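Local coordinates for sulfide-quinone reductase (Aquifex aeolicus, PDB 3HYW), which oxidises hydrogen sulfide and passes the electrons through FAD to a membrane quinone, building polysulfur on its active-site cysteines, at residues S120-I123 against E127-L130; L109-G112 against Q116-N119; V146-I151 against Y161-M166; F45-L48 against W52-F55; V223-I226 against V231-E234. All blocks are in the same frame, centred on the assembly; numbering follows the deposited sequence.

Contact 1. Residues S120-I123 against E127-L130; sequences STSI and EHAL
The hydroxyl of Ser122 sits over one face of the His128 imidazole, with OG 3.2 Å from CG of the ring. OG lies nearer to CG than to CD2 or ND1, so it covers the root of the ring rather than its outer end. Two torsions set this up. Ser122 holds OG between its backbone N and carbonyl carbon (chi1 69°), while the His128 ring is swung back beside its own backbone N (chi1 -76°), which turns a face to the serine. ND1 of the imidazole is hydrogen-bonded to a residue close by in the chain.

Behind the ring the two backbones come together without bonding directly. The carbonyl oxygens Ser122 O and His128 O stand 3.1 Å apart, two acceptors with no bond between them; the hydroxyl of Thr132 lies within hydrogen-bonding reach of both, with one proton to share. A water joins the segments as well, accepting from Ser122 N at 3.1 Å and donating to His128 O at 2.9 Å. Next along, Ile123 turns its side chain away from the helix, leaving CA and CB against the methyl of Ala129; the two CB atoms are 4.4 Å apart. The Ile123 side chain packs instead on Pro46 and Met249 and comes within about 4 Å (nearest atoms) of the bound FAD. This is a loop folded back on the first turns of helix 126-141, forming part of the wall of the FAD pocket.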
loop_
_atom_site.group_PDB
_atom_site.type_symbol
_atom_site.label_atom_id
_atom_site.label_comp_id
_atom_site.label_asym_id
_atom_site.label_seq_id
_atom_site.Cartn_x
_atom_site.Cartn_y
_atom_site.Cartn_z
ATOM N N SER A 120 9.396 -31.057 9.491
ATOM C CA SER A 120 9.611 -29.996 8.512
ATOM C C SER A 120 10.905 -30.221 7.731
ATOM O O SER A 120 11.537 -31.279 7.844
ATOM C CB SER A 120 9.625 -28.632 9.205
ATOM O OG SER A 120 9.416 -27.587 8.274
ATOM N N THR A 121 11.279 -29.233 6.922
ATOM C CA THR A 121 12.571 -29.228 6.240
ATOM C C THR A 121 13.267 -27.906 6.512
ATOM O O THR A 121 12.641 -26.942 6.946
ATOM C CB THR A 121 12.449 -29.444 4.707
ATOM O OG1 THR A 121 11.680 -28.388 4.119
ATOM C CG2 THR A 121 11.809 -30.790 4.381
ATOM N N SER A 122 14.571 -27.870 6.251
ATOM C CA SER A 122 15.365 -26.672 6.423
ATOM C C SER A 122 16.460 -26.642 5.363
ATOM O O SER A 122 16.823 -27.678 4.804
ATOM C CB SER A 122 15.967 -26.647 7.822
ATOM O OG SER A 122 16.951 -27.653 7.946
ATOM N N ILE A 123 16.976 -25.451 5.085
ATOM C CA ILE A 123 17.919 -25.251 3.987
ATOM C C ILE A 123 19.195 -24.538 4.457
ATOM O O ILE A 123 19.959 -24.022 3.642
ATOM C CB ILE A 123 17.253 -24.488 2.807
ATOM C CG1 ILE A 123 16.862 -23.061 3.221
ATOM C CG2 ILE A 123 16.027 -25.255 2.292
ATOM C CD1 ILE A 123 16.162 -22.252 2.129
ATOM N N GLU A 127 23.679 -30.224 3.964
ATOM C CA GLU A 127 23.153 -31.526 4.353
ATOM C C GLU A 127 21.633 -31.502 4.534
ATOM O O GLU A 127 20.931 -32.389 4.046
ATOM C CB GLU A 127 23.846 -31.998 5.634
ATOM C CG GLU A 127 25.330 -32.374 5.446
ATOM C CD GLU A 127 26.293 -31.194 5.540
ATOM O OE1 GLU A 127 25.870 -30.070 5.901
ATOM O OE2 GLU A 127 27.496 -31.398 5.251
ATOM N N HIS A 128 21.129 -30.478 5.219
ATOM C CA HIS A 128 19.680 -30.276 5.357
ATOM C C HIS A 128 19.005 -29.932 4.017
ATOM O O HIS A 128 17.917 -30.424 3.722
ATOM C CB HIS A 128 19.382 -29.156 6.361
ATOM C CG HIS A 128 19.567 -29.548 7.795
ATOM N ND1 HIS A 128 20.458 -28.907 8.628
ATOM C CD2 HIS A 128 18.966 -30.499 8.548
ATOM C CE1 HIS A 128 20.405 -29.452 9.830
ATOM N NE2 HIS A 128 19.507 -30.421 9.808
ATOM N N ALA A 129 19.635 -29.064 3.225
ATOM C CA ALA A 129 19.093 -28.678 1.916
ATOM C C ALA A 129 18.907 -29.876 0.977
ATOM O O ALA A 129 17.937 -29.942 0.227
ATOM C CB ALA A 129 19.963 -27.594 1.257
ATOM N N LEU A 130 19.834 -30.827 1.037
ATOM C CA LEU A 130 19.732 -32.047 0.235
ATOM C C LEU A 130 18.553 -32.935 0.639
ATOM O O LEU A 130 17.887 -33.509 -0.221
ATOM C CB LEU A 130 21.054 -32.822 0.247
ATOM C CG LEU A 130 22.128 -32.120 -0.596
ATOM C CD1 LEU A 130 23.524 -32.528 -0.178
ATOM C CD2 LEU A 130 21.911 -32.335 -2.094
HETATM O O HOH W 1 15.918 -30.578 5.792
#

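Contact 2. Residues L109-G112 against Q116-N119; sequences LVFG and QEEN
One face of the Phe111 ring is covered by Glu117, and Gln116 comes up at its edge. Over the face, CG of Glu117 makes a CH-pi contact, 4.0 Å from the ring centroid and 25° off the normal, displaced toward the CD2 side of the rim. The glutamate's chain is extended, with CG anti to the backbone N (chi1 -160°), and its carboxylate continues nearly parallel to the ring, the two planes 16° apart. At the edge, Gln116 brings NE2 to 3.6 Å from CD1 of Phe111, and here the amide stands almost perpendicular to the ring.

The other end of that amide reaches the backbone. Gln116 OE1 lies 3.3 Å from Gly112 N, but the angle is too poor for a hydrogen bond; its partner is Ala113 N, the next amide along, while NE2 gives a weak bond to Met251 O. Gly112 N instead bonds weakly back to Val110 O at 3.1 Å.

That weak bond closes an inverse gamma turn centred on Phe111. The turn takes the chain off the end of strand 108-110, an outermost strand of the mixed sheet, and the short helix 116-119 packs back on it through the aromatic ring.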
loop_
_atom_site.group_PDB
_atom_site.type_symbol
_atom_site.label_atom_id
_atom_site.label_comp_id
_atom_site.label_asym_id
_atom_site.label_seq_id
_atom_site.Cartn_x
_atom_site.Cartn_y
_atom_site.Cartn_z
ATOM N N LEU A 109 21.852 -24.362 14.986
ATOM C CA LEU A 109 20.441 -24.352 14.636
ATOM C C LEU A 109 19.574 -24.841 15.778
ATOM O O LEU A 109 19.871 -25.867 16.391
ATOM C CB LEU A 109 20.201 -25.194 13.386
ATOM C CG LEU A 109 21.103 -24.858 12.187
ATOM C CD1 LEU A 109 20.803 -25.783 11.030
ATOM C CD2 LEU A 109 20.949 -23.408 11.775
ATOM N N VAL A 110 18.508 -24.093 16.055
ATOM C CA VAL A 110 17.496 -24.494 17.043
ATOM C C VAL A 110 16.144 -24.627 16.344
ATOM O O VAL A 110 15.560 -23.637 15.890
ATOM C CB VAL A 110 17.384 -23.481 18.205
ATOM C CG1 VAL A 110 16.310 -23.914 19.230
ATOM C CG2 VAL A 110 18.733 -23.288 18.884
ATOM N N PHE A 111 15.664 -25.863 16.255
ATOM C CA PHE A 111 14.358 -26.157 15.670
ATOM C C PHE A 111 13.295 -26.078 16.758
ATOM O O PHE A 111 12.793 -27.098 17.241
ATOM C CB PHE A 111 14.386 -27.528 14.982
ATOM C CG PHE A 111 15.355 -27.593 13.832
ATOM C CD1 PHE A 111 14.970 -27.181 12.558
ATOM C CD2 PHE A 111 16.662 -28.030 14.028
ATOM C CE1 PHE A 111 15.868 -27.217 11.502
ATOM C CE2 PHE A 111 17.568 -28.074 12.966
ATOM C CZ PHE A 111 17.169 -27.671 11.708
ATOM N N GLY A 112 12.966 -24.843 17.134
ATOM C CA GLY A 112 12.172 -24.545 18.320
ATOM C C GLY A 112 10.717 -24.960 18.333
ATOM O O GLY A 112 10.174 -25.232 19.396
ATOM N N GLN A 116 9.458 -29.829 14.635
ATOM C CA GLN A 116 10.015 -29.111 13.481
ATOM C C GLN A 116 11.159 -29.872 12.816
ATOM O O GLN A 116 11.123 -30.114 11.604
ATOM C CB GLN A 116 10.462 -27.700 13.874
ATOM C CG GLN A 116 11.115 -26.896 12.733
ATOM C CD GLN A 116 11.597 -25.522 13.168
ATOM O OE1 GLN A 116 11.368 -25.094 14.300
ATOM N NE2 GLN A 116 12.271 -24.821 12.261
ATOM N N GLU A 117 12.165 -30.252 13.603
ATOM C CA GLU A 117 13.307 -30.989 13.060
ATOM C C GLU A 117 12.876 -32.312 12.416
ATOM O O GLU A 117 13.454 -32.724 11.412
ATOM C CB GLU A 117 14.383 -31.225 14.123
ATOM C CG GLU A 117 15.763 -31.533 13.521
ATOM C CD GLU A 117 16.856 -31.753 14.559
ATOM O OE1 GLU A 117 16.593 -31.600 15.769
ATOM O OE2 GLU A 117 17.990 -32.082 14.155
ATOM N N GLU A 118 11.850 -32.947 12.983
ATOM C CA GLU A 118 11.358 -34.248 12.510
ATOM C C GLU A 118 10.424 -34.163 11.297
ATOM O O GLU A 118 10.522 -34.981 10.376
ATOM C CB GLU A 118 10.636 -35.010 13.636
ATOM C CG GLU A 118 11.500 -35.379 14.839
ATOM C CD GLU A 118 11.350 -34.409 16.011
ATOM O OE1 GLU A 118 11.229 -33.180 15.786
ATOM O OE2 GLU A 118 11.365 -34.889 17.169
ATOM N N ASN A 119 9.515 -33.189 11.309
ATOM C CA ASN A 119 8.425 -33.128 10.326
ATOM C C ASN A 119 8.571 -32.067 9.235
ATOM O O ASN A 119 7.930 -32.157 8.184
ATOM C CB ASN A 119 7.081 -32.945 11.038
ATOM C CG ASN A 119 6.804 -34.038 12.048
ATOM O OD1 ASN A 119 7.130 -35.205 11.823
ATOM N ND2 ASN A 119 6.197 -33.668 13.168
#

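Contact 3. Residues V146-I151 against Y161-M166; sequences VVIGAI and YEFALM
Ile148 swings CG1 beside its backbone N (chi1 -66°) and carries on nearly extended (chi2 155°), which sends CD1 out from the strand to the helix. Phe163 answers with CG anti to its backbone N (chi1 -175°), which points its ring outward from the helix, so that its edge meets that methyl. Strand 146-150 and helix 158-173 are consecutive elements of the Rossmann-type pyridine nucleotide-disulphide oxidoreductase fold, and the chain goes on from the helix to strand 182-185, parallel to 146-150 and next to it in the mixed sheet. The three elements form a beta-alpha-beta crossover, and this contact is the packing of its helix on its first strand.

The interface is small and entirely apolar. Of the strand's side chains, Ile148 alone reaches the helical segment; at their closest, the backbones bring the CA atoms of Ile148 and Ala164 to 6.5 Å. The small Ala164 leaves the isoleucine tip close to the helix backbone, and its CB is 3.9 Å from Ile148 CD1. Phe163 is wedged in further by Met249 and Phe247 of strand 247-255 and by Ala49 and Met50 of helix 45-50. On another side of the same helical segment, Glu162 forms a salt bridge with Lys382, an FAD-binding residue.

The Ile148 methyl thus ends between two neighbours, with CD1 3.8 Å from CD1 at the phenylalanine's edge and 3.7 Å from CA of Ala164.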
loop_
_atom_site.group_PDB
_atom_site.type_symbol
_atom_site.label_atom_id
_atom_site.label_comp_id
_atom_site.label_asym_id
_atom_site.label_seq_id
_atom_site.Cartn_x
_atom_site.Cartn_y
_atom_site.Cartn_z
ATOM N N VAL A 146 1.400 -26.140 0.731
ATOM C CA VAL A 146 2.743 -25.798 1.182
ATOM C C VAL A 146 2.673 -24.638 2.163
ATOM O O VAL A 146 1.916 -23.681 1.966
ATOM C CB VAL A 146 3.662 -25.454 -0.011
ATOM C CG1 VAL A 146 4.964 -24.798 0.453
ATOM C CG2 VAL A 146 3.969 -26.705 -0.794
ATOM N N VAL A 147 3.435 -24.752 3.245
ATOM C CA VAL A 147 3.674 -23.617 4.125
ATOM C C VAL A 147 5.154 -23.473 4.444
ATOM O O VAL A 147 5.851 -24.442 4.753
ATOM C CB VAL A 147 2.739 -23.601 5.386
ATOM C CG1 VAL A 147 2.561 -24.972 5.951
ATOM C CG2 VAL A 147 3.232 -22.630 6.447
ATOM N N ILE A 148 5.625 -22.243 4.322
ATOM C CA ILE A 148 7.032 -21.920 4.468
ATOM C C ILE A 148 7.094 -20.734 5.419
ATOM O O ILE A 148 6.163 -19.949 5.480
ATOM C CB ILE A 148 7.661 -21.581 3.077
ATOM C CG1 ILE A 148 7.673 -22.832 2.184
ATOM C CG2 ILE A 148 9.086 -21.025 3.217
ATOM C CD1 ILE A 148 7.693 -22.548 0.691
ATOM N N GLY A 149 8.174 -20.611 6.180
ATOM C CA GLY A 149 8.344 -19.408 6.968
ATOM C C GLY A 149 9.399 -19.461 8.042
ATOM O O GLY A 149 10.415 -20.148 7.915
ATOM N N ALA A 150 9.137 -18.708 9.103
ATOM C CA ALA A 150 10.081 -18.527 10.190
ATOM C C ALA A 150 9.381 -18.665 11.537
ATOM O O ALA A 150 8.286 -18.135 11.745
ATOM C CB ALA A 150 10.744 -17.172 10.073
ATOM N N ILE A 151 10.018 -19.407 12.435
ATOM C CA ILE A 151 9.541 -19.576 13.801
ATOM C C ILE A 151 9.942 -18.326 14.607
ATOM O O ILE A 151 10.657 -17.462 14.086
ATOM C CB ILE A 151 10.090 -20.901 14.440
ATOM C CG1 ILE A 151 11.616 -20.844 14.632
ATOM C CG2 ILE A 151 9.691 -22.109 13.591
ATOM C CD1 ILE A 151 12.188 -21.975 15.480
ATOM N N TYR A 161 11.994 -16.394 2.112
ATOM C CA TYR A 161 11.391 -15.683 0.983
ATOM C C TYR A 161 11.888 -16.216 -0.358
ATOM O O TYR A 161 11.093 -16.427 -1.283
ATOM C CB TYR A 161 11.681 -14.188 1.084
ATOM C CG TYR A 161 10.901 -13.513 2.172
ATOM C CD1 TYR A 161 9.589 -13.106 1.951
ATOM C CD2 TYR A 161 11.457 -13.304 3.432
ATOM C CE1 TYR A 161 8.857 -12.497 2.955
ATOM C CE2 TYR A 161 10.730 -12.692 4.436
ATOM C CZ TYR A 161 9.430 -12.293 4.187
ATOM O OH TYR A 161 8.694 -11.681 5.164
ATOM N N GLU A 162 13.202 -16.428 -0.459
ATOM C CA GLU A 162 13.808 -16.988 -1.667
ATOM C C GLU A 162 13.213 -18.343 -2.001
ATOM O O GLU A 162 12.785 -18.570 -3.130
ATOM C CB GLU A 162 15.322 -17.160 -1.507
ATOM C CG GLU A 162 16.143 -15.920 -1.679
ATOM C CD GLU A 162 17.626 -16.243 -1.718
ATOM O OE1 GLU A 162 18.121 -16.845 -0.738
ATOM O OE2 GLU A 162 18.286 -15.916 -2.730
ATOM N N PHE A 163 13.201 -19.237 -1.014
ATOM C CA PHE A 163 12.732 -20.610 -1.205
ATOM C C PHE A 163 11.257 -20.658 -1.609
ATOM O O PHE A 163 10.869 -21.438 -2.481
ATOM C CB PHE A 163 12.968 -21.453 0.061
ATOM C CG PHE A 163 12.610 -22.911 -0.105
ATOM C CD1 PHE A 163 11.357 -23.386 0.281
ATOM C CD2 PHE A 163 13.522 -23.806 -0.659
ATOM C CE1 PHE A 163 11.016 -24.735 0.114
ATOM C CE2 PHE A 163 13.192 -25.159 -0.827
ATOM C CZ PHE A 163 11.941 -25.622 -0.434
ATOM N N ALA A 164 10.442 -19.827 -0.974
ATOM C CA ALA A 164 9.025 -19.762 -1.306
ATOM C C ALA A 164 8.808 -19.348 -2.766
ATOM O O ALA A 164 8.004 -19.956 -3.482
ATOM C CB ALA A 164 8.306 -18.825 -0.359
ATOM N N LEU A 165 9.532 -18.325 -3.210
ATOM C CA LEU A 165 9.357 -17.810 -4.563
ATOM C C LEU A 165 9.993 -18.707 -5.625
ATOM O O LEU A 165 9.461 -18.835 -6.738
ATOM C CB LEU A 165 9.828 -16.356 -4.657
ATOM C CG LEU A 165 8.851 -15.440 -3.914
ATOM C CD1 LEU A 165 9.461 -14.114 -3.583
ATOM C CD2 LEU A 165 7.553 -15.269 -4.698
ATOM N N MET A 166 11.101 -19.351 -5.255
ATOM C CA MET A 166 11.760 -20.365 -6.091
ATOM C C MET A 166 10.852 -21.568 -6.317
ATOM O O MET A 166 10.775 -22.091 -7.428
ATOM C CB MET A 166 13.068 -20.840 -5.442
ATOM C CG MET A 166 14.182 -19.820 -5.456
ATOM S SD MET A 166 15.703 -20.468 -4.729
ATOM C CE MET A 166 16.776 -19.102 -5.044
#

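Contact 4. Residues F45-L48 against W52-F55; sequences FPHL and WRKF
A single backbone hydrogen bond joins the segments: Trp52 N gives to His47 O at 2.8 Å, with an angle of 151° at the hydrogen. Arg53 adds a bond within its own segment, from NH2 to Trp52 O at 3.2 Å; the oxygen lies in the guanidinium plane, though the donor stands well above the plane of that carbonyl.

The chain here leaves helix 45-50, which begins just after the FAD-binding Thr42 and Pro43, and folds back against its end. His47 and Arg53 pack side by side, pointing the same way. CB of the histidine lies over one face of the guanidinium and is 3.6 Å from Arg53 CG. A bend at chi2 (-66°) folds the arginine back along the histidine, bringing NH1 to 3.6 Å from His47 CD2, with the two planes 42° apart. Each polar end has an outside partner: Asp350 for His47 NE2, and Glu386 of helix 376-395 in a salt bridge with Arg53 NH1.

Leu48 CD1 makes van der Waals contacts with the returning backbone, 3.4 Å from Arg53 O and 3.7 Å from Phe55 N. Its apolar partner is Phe55 CB, 4.4 Å from Leu48 CD1. The Phe55 ring goes on to meet Tyr38 edge-to-face.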
loop_
_atom_site.group_PDB
_atom_site.type_symbol
_atom_site.label_atom_id
_atom_site.label_comp_id
_atom_site.label_asym_id
_atom_site.label_seq_id
_atom_site.Cartn_x
_atom_site.Cartn_y
_atom_site.Cartn_z
ATOM N N PHE A 45 22.545 -22.475 -1.049
ATOM C CA PHE A 45 21.850 -23.581 -0.382
ATOM C C PHE A 45 20.351 -23.672 -0.731
ATOM O O PHE A 45 19.832 -24.781 -0.898
ATOM C CB PHE A 45 22.063 -23.569 1.145
ATOM C CG PHE A 45 23.475 -23.922 1.588
ATOM C CD1 PHE A 45 24.462 -24.280 0.666
ATOM C CD2 PHE A 45 23.798 -23.929 2.941
ATOM C CE1 PHE A 45 25.753 -24.603 1.088
ATOM C CE2 PHE A 45 25.082 -24.262 3.376
ATOM C CZ PHE A 45 26.062 -24.597 2.446
ATOM N N PRO A 46 19.646 -22.520 -0.837
ATOM C CA PRO A 46 18.264 -22.612 -1.337
ATOM C C PRO A 46 18.165 -23.227 -2.735
ATOM O O PRO A 46 17.223 -23.968 -3.023
ATOM C CB PRO A 46 17.788 -21.148 -1.352
ATOM C CG PRO A 46 18.672 -20.446 -0.341
ATOM C CD PRO A 46 20.009 -21.128 -0.487
ATOM N N HIS A 47 19.133 -22.915 -3.593
ATOM C CA HIS A 47 19.197 -23.482 -4.936
ATOM C C HIS A 47 19.543 -24.966 -4.873
ATOM O O HIS A 47 19.021 -25.750 -5.656
ATOM C CB HIS A 47 20.234 -22.734 -5.779
ATOM C CG HIS A 47 20.090 -21.244 -5.741
ATOM N ND1 HIS A 47 20.379 -20.496 -4.619
ATOM C CD2 HIS A 47 19.692 -20.364 -6.688
ATOM C CE1 HIS A 47 20.156 -19.221 -4.873
ATOM N NE2 HIS A 47 19.746 -19.113 -6.126
ATOM N N LEU A 48 20.431 -25.349 -3.950
ATOM C CA LEU A 48 20.736 -26.769 -3.730
ATOM C C LEU A 48 19.476 -27.528 -3.311
ATOM O O LEU A 48 19.220 -28.631 -3.788
ATOM C CB LEU A 48 21.840 -26.953 -2.683
ATOM C CG LEU A 48 22.369 -28.379 -2.435
ATOM C CD1 LEU A 48 23.164 -28.920 -3.644
ATOM C CD2 LEU A 48 23.226 -28.447 -1.184
ATOM N N TRP A 52 18.730 -27.161 -8.051
ATOM C CA TRP A 52 19.246 -26.285 -9.095
ATOM C C TRP A 52 20.774 -26.181 -9.038
ATOM O O TRP A 52 21.381 -25.487 -9.852
ATOM C CB TRP A 52 18.609 -24.894 -9.005
ATOM C CG TRP A 52 17.105 -24.862 -9.216
ATOM C CD1 TRP A 52 16.305 -25.887 -9.647
ATOM C CD2 TRP A 52 16.243 -23.733 -9.036
ATOM N NE1 TRP A 52 14.996 -25.471 -9.722
ATOM C CE2 TRP A 52 14.931 -24.151 -9.359
ATOM C CE3 TRP A 52 16.451 -22.408 -8.623
ATOM C CZ2 TRP A 52 13.830 -23.291 -9.286
ATOM C CZ3 TRP A 52 15.356 -21.554 -8.556
ATOM C CH2 TRP A 52 14.060 -22.002 -8.884
ATOM N N ARG A 53 21.377 -26.856 -8.060
ATOM C CA ARG A 53 22.830 -26.936 -7.938
ATOM C C ARG A 53 23.243 -28.354 -7.574
ATOM O O ARG A 53 22.470 -29.088 -6.955
ATOM C CB ARG A 53 23.357 -25.993 -6.843
ATOM C CG ARG A 53 23.105 -24.513 -7.055
ATOM C CD ARG A 53 23.848 -23.923 -8.254
ATOM N NE ARG A 53 23.760 -22.466 -8.204
ATOM C CZ ARG A 53 22.760 -21.744 -8.708
ATOM N NH1 ARG A 53 22.780 -20.420 -8.579
ATOM N NH2 ARG A 53 21.742 -22.333 -9.334
ATOM N N LYS A 54 24.463 -28.719 -7.959
ATOM C CA LYS A 54 25.142 -29.899 -7.429
ATOM C C LYS A 54 26.047 -29.429 -6.298
ATOM O O LYS A 54 26.625 -28.338 -6.379
ATOM C CB LYS A 54 25.988 -30.576 -8.509
ATOM C CG LYS A 54 25.209 -31.231 -9.633
ATOM C CD LYS A 54 26.171 -31.714 -10.729
ATOM C CE LYS A 54 25.439 -32.416 -11.866
ATOM N NZ LYS A 54 24.490 -31.519 -12.593
ATOM N N PHE A 55 26.184 -30.247 -5.255
ATOM C CA PHE A 55 26.984 -29.870 -4.084
ATOM C C PHE A 55 28.420 -29.462 -4.445
ATOM O O PHE A 55 28.944 -28.478 -3.924
ATOM C CB PHE A 55 26.994 -30.995 -3.046
ATOM C CG PHE A 55 27.946 -30.765 -1.903
ATOM C CD1 PHE A 55 29.194 -31.393 -1.879
ATOM C CD2 PHE A 55 27.601 -29.925 -0.853
ATOM C CE1 PHE A 55 30.076 -31.187 -0.824
ATOM C CE2 PHE A 55 28.481 -29.708 0.213
ATOM C CZ PHE A 55 29.719 -30.345 0.229
#

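Contact 5. Residues V223-I226 against V231-E234; sequences VKAI and VIYE
Ile232 O accepts from two consecutive amides across the strands: Lys224 N at 2.8 Å, lying in the carbonyl plane, and Ala225 N at 3.2 Å, tilted a little from it. The return bond runs from Ile232 N to Ala225 O at 2.8 Å and is nearly straight, 173° at the hydrogen. Ala225 O also takes a CA-H...O contact from Val231.

Two residues facing one make this a classic beta bulge in the hairpin of strands 222-226 and 230-234, which shifts the register by one between the Val223-Tyr233 pair and the Ala225-Ile232 pair. Beyond the hairpin, Ile226 O is taken up by Asn119 ND2, and Val231 bonds through its backbone to Val243 in strand 240-244.

The charged ends meet in a salt bridge: Lys224 NZ is 3.0 Å from Glu234 OE1, approaching from above the carboxylate plane. Bends at chi2 (-56°) and chi4 fold the lysine across the strands to the extended glutamate.

Val223, Ile226 and Val231 share one face of the sheet, turned to strand 247-255. There Val223 CG1 is 3.8 Å from Val231 CG1, while Ile226 lies alongside the other branch, CG1 4.1 Å from Val231 CG2.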
loop_
_atom_site.group_PDB
_atom_site.type_symbol
_atom_site.label_atom_id
_atom_site.label_comp_id
_atom_site.label_asym_id
_atom_site.label_seq_id
_atom_site.Cartn_x
_atom_site.Cartn_y
_atom_site.Cartn_z
ATOM N N VAL A 223 4.849 -19.609 15.299
ATOM C CA VAL A 223 4.716 -21.017 14.930
ATOM C C VAL A 223 5.124 -21.851 16.140
ATOM O O VAL A 223 6.237 -21.697 16.668
ATOM C CB VAL A 223 5.583 -21.374 13.699
ATOM C CG1 VAL A 223 5.514 -22.869 13.386
ATOM C CG2 VAL A 223 5.143 -20.566 12.500
ATOM N N LYS A 224 4.211 -22.710 16.585
ATOM C CA LYS A 224 4.403 -23.490 17.808
ATOM C C LYS A 224 4.688 -24.962 17.532
ATOM O O LYS A 224 5.367 -25.631 18.318
ATOM C CB LYS A 224 3.179 -23.362 18.722
ATOM C CG LYS A 224 3.012 -21.984 19.358
ATOM C CD LYS A 224 4.268 -21.575 20.142
ATOM C CE LYS A 224 4.138 -20.193 20.758
ATOM N NZ LYS A 224 3.750 -20.260 22.190
ATOM N N ALA A 225 4.157 -25.457 16.417
ATOM C CA ALA A 225 4.259 -26.865 16.078
ATOM C C ALA A 225 4.130 -27.099 14.591
ATOM O O ALA A 225 3.340 -26.442 13.903
ATOM C CB ALA A 225 3.194 -27.689 16.837
ATOM N N ILE A 226 4.920 -28.049 14.107
ATOM C CA ILE A 226 4.786 -28.560 12.760
ATOM C C ILE A 226 4.531 -30.056 12.876
ATOM O O ILE A 226 5.369 -30.810 13.374
ATOM C CB ILE A 226 6.030 -28.262 11.895
ATOM C CG1 ILE A 226 6.240 -26.746 11.787
ATOM C CG2 ILE A 226 5.875 -28.872 10.509
ATOM C CD1 ILE A 226 7.674 -26.327 11.662
ATOM N N VAL A 231 0.490 -27.043 10.272
ATOM C CA VAL A 231 1.276 -26.128 11.086
ATOM C C VAL A 231 0.332 -25.471 12.085
ATOM O O VAL A 231 -0.785 -25.063 11.732
ATOM C CB VAL A 231 2.026 -25.074 10.226
ATOM C CG1 VAL A 231 2.720 -24.021 11.100
ATOM C CG2 VAL A 231 3.050 -25.763 9.335
ATOM N N ILE A 232 0.774 -25.425 13.338
ATOM C CA ILE A 232 0.032 -24.770 14.409
ATOM C C ILE A 232 0.780 -23.501 14.834
ATOM O O ILE A 232 1.972 -23.542 15.160
ATOM C CB ILE A 232 -0.180 -25.708 15.621
ATOM C CG1 ILE A 232 -0.854 -27.014 15.173
ATOM C CG2 ILE A 232 -0.994 -25.004 16.713
ATOM C CD1 ILE A 232 -0.879 -28.100 16.235
ATOM N N TYR A 233 0.075 -22.375 14.797
ATOM C CA TYR A 233 0.644 -21.103 15.214
ATOM C C TYR A 233 -0.241 -20.418 16.250
ATOM O O TYR A 233 -1.434 -20.704 16.348
ATOM C CB TYR A 233 0.913 -20.186 14.010
ATOM C CG TYR A 233 -0.319 -19.729 13.258
ATOM C CD1 TYR A 233 -0.842 -20.486 12.209
ATOM C CD2 TYR A 233 -0.953 -18.530 13.589
ATOM C CE1 TYR A 233 -1.975 -20.064 11.514
ATOM C CE2 TYR A 233 -2.080 -18.097 12.900
ATOM C CZ TYR A 233 -2.584 -18.865 11.862
ATOM O OH TYR A 233 -3.712 -18.444 11.190
ATOM N N GLU A 234 0.363 -19.515 17.013
ATOM C CA GLU A 234 -0.331 -18.761 18.039
ATOM C C GLU A 234 -0.269 -17.274 17.690
ATOM O O GLU A 234 0.805 -16.749 17.385
ATOM C CB GLU A 234 0.347 -19.021 19.382
ATOM C CG GLU A 234 -0.398 -18.530 20.602
ATOM C CD GLU A 234 0.308 -18.896 21.896
ATOM O OE1 GLU A 234 0.795 -20.043 22.018
ATOM O OE2 GLU A 234 0.370 -18.036 22.801
#

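Along the chain the order is contact 4, then 2, 1, 3 and 5, with contact 1 beginning where contact 2 ends. Contacts 1 and 2 have centres 10 Å apart and meet where Phe111 packs on Ser122 and His128. Contact 1 also touches contact 4, through Phe45, Pro46 and Leu48, and contact 3, through Ile123 on Phe163. Contacts 2 and 3 reach the same mixed sheet, from strands 108-110 and 146-150. Contact 5 lies on the separate antiparallel sheet, joined to contact 2 by Asn119 and to contact 3 by Val147. Contacts 4 and 5 stand farthest apart, centres 28 Å. Together they link the FAD pocket wall to the outlying hairpin.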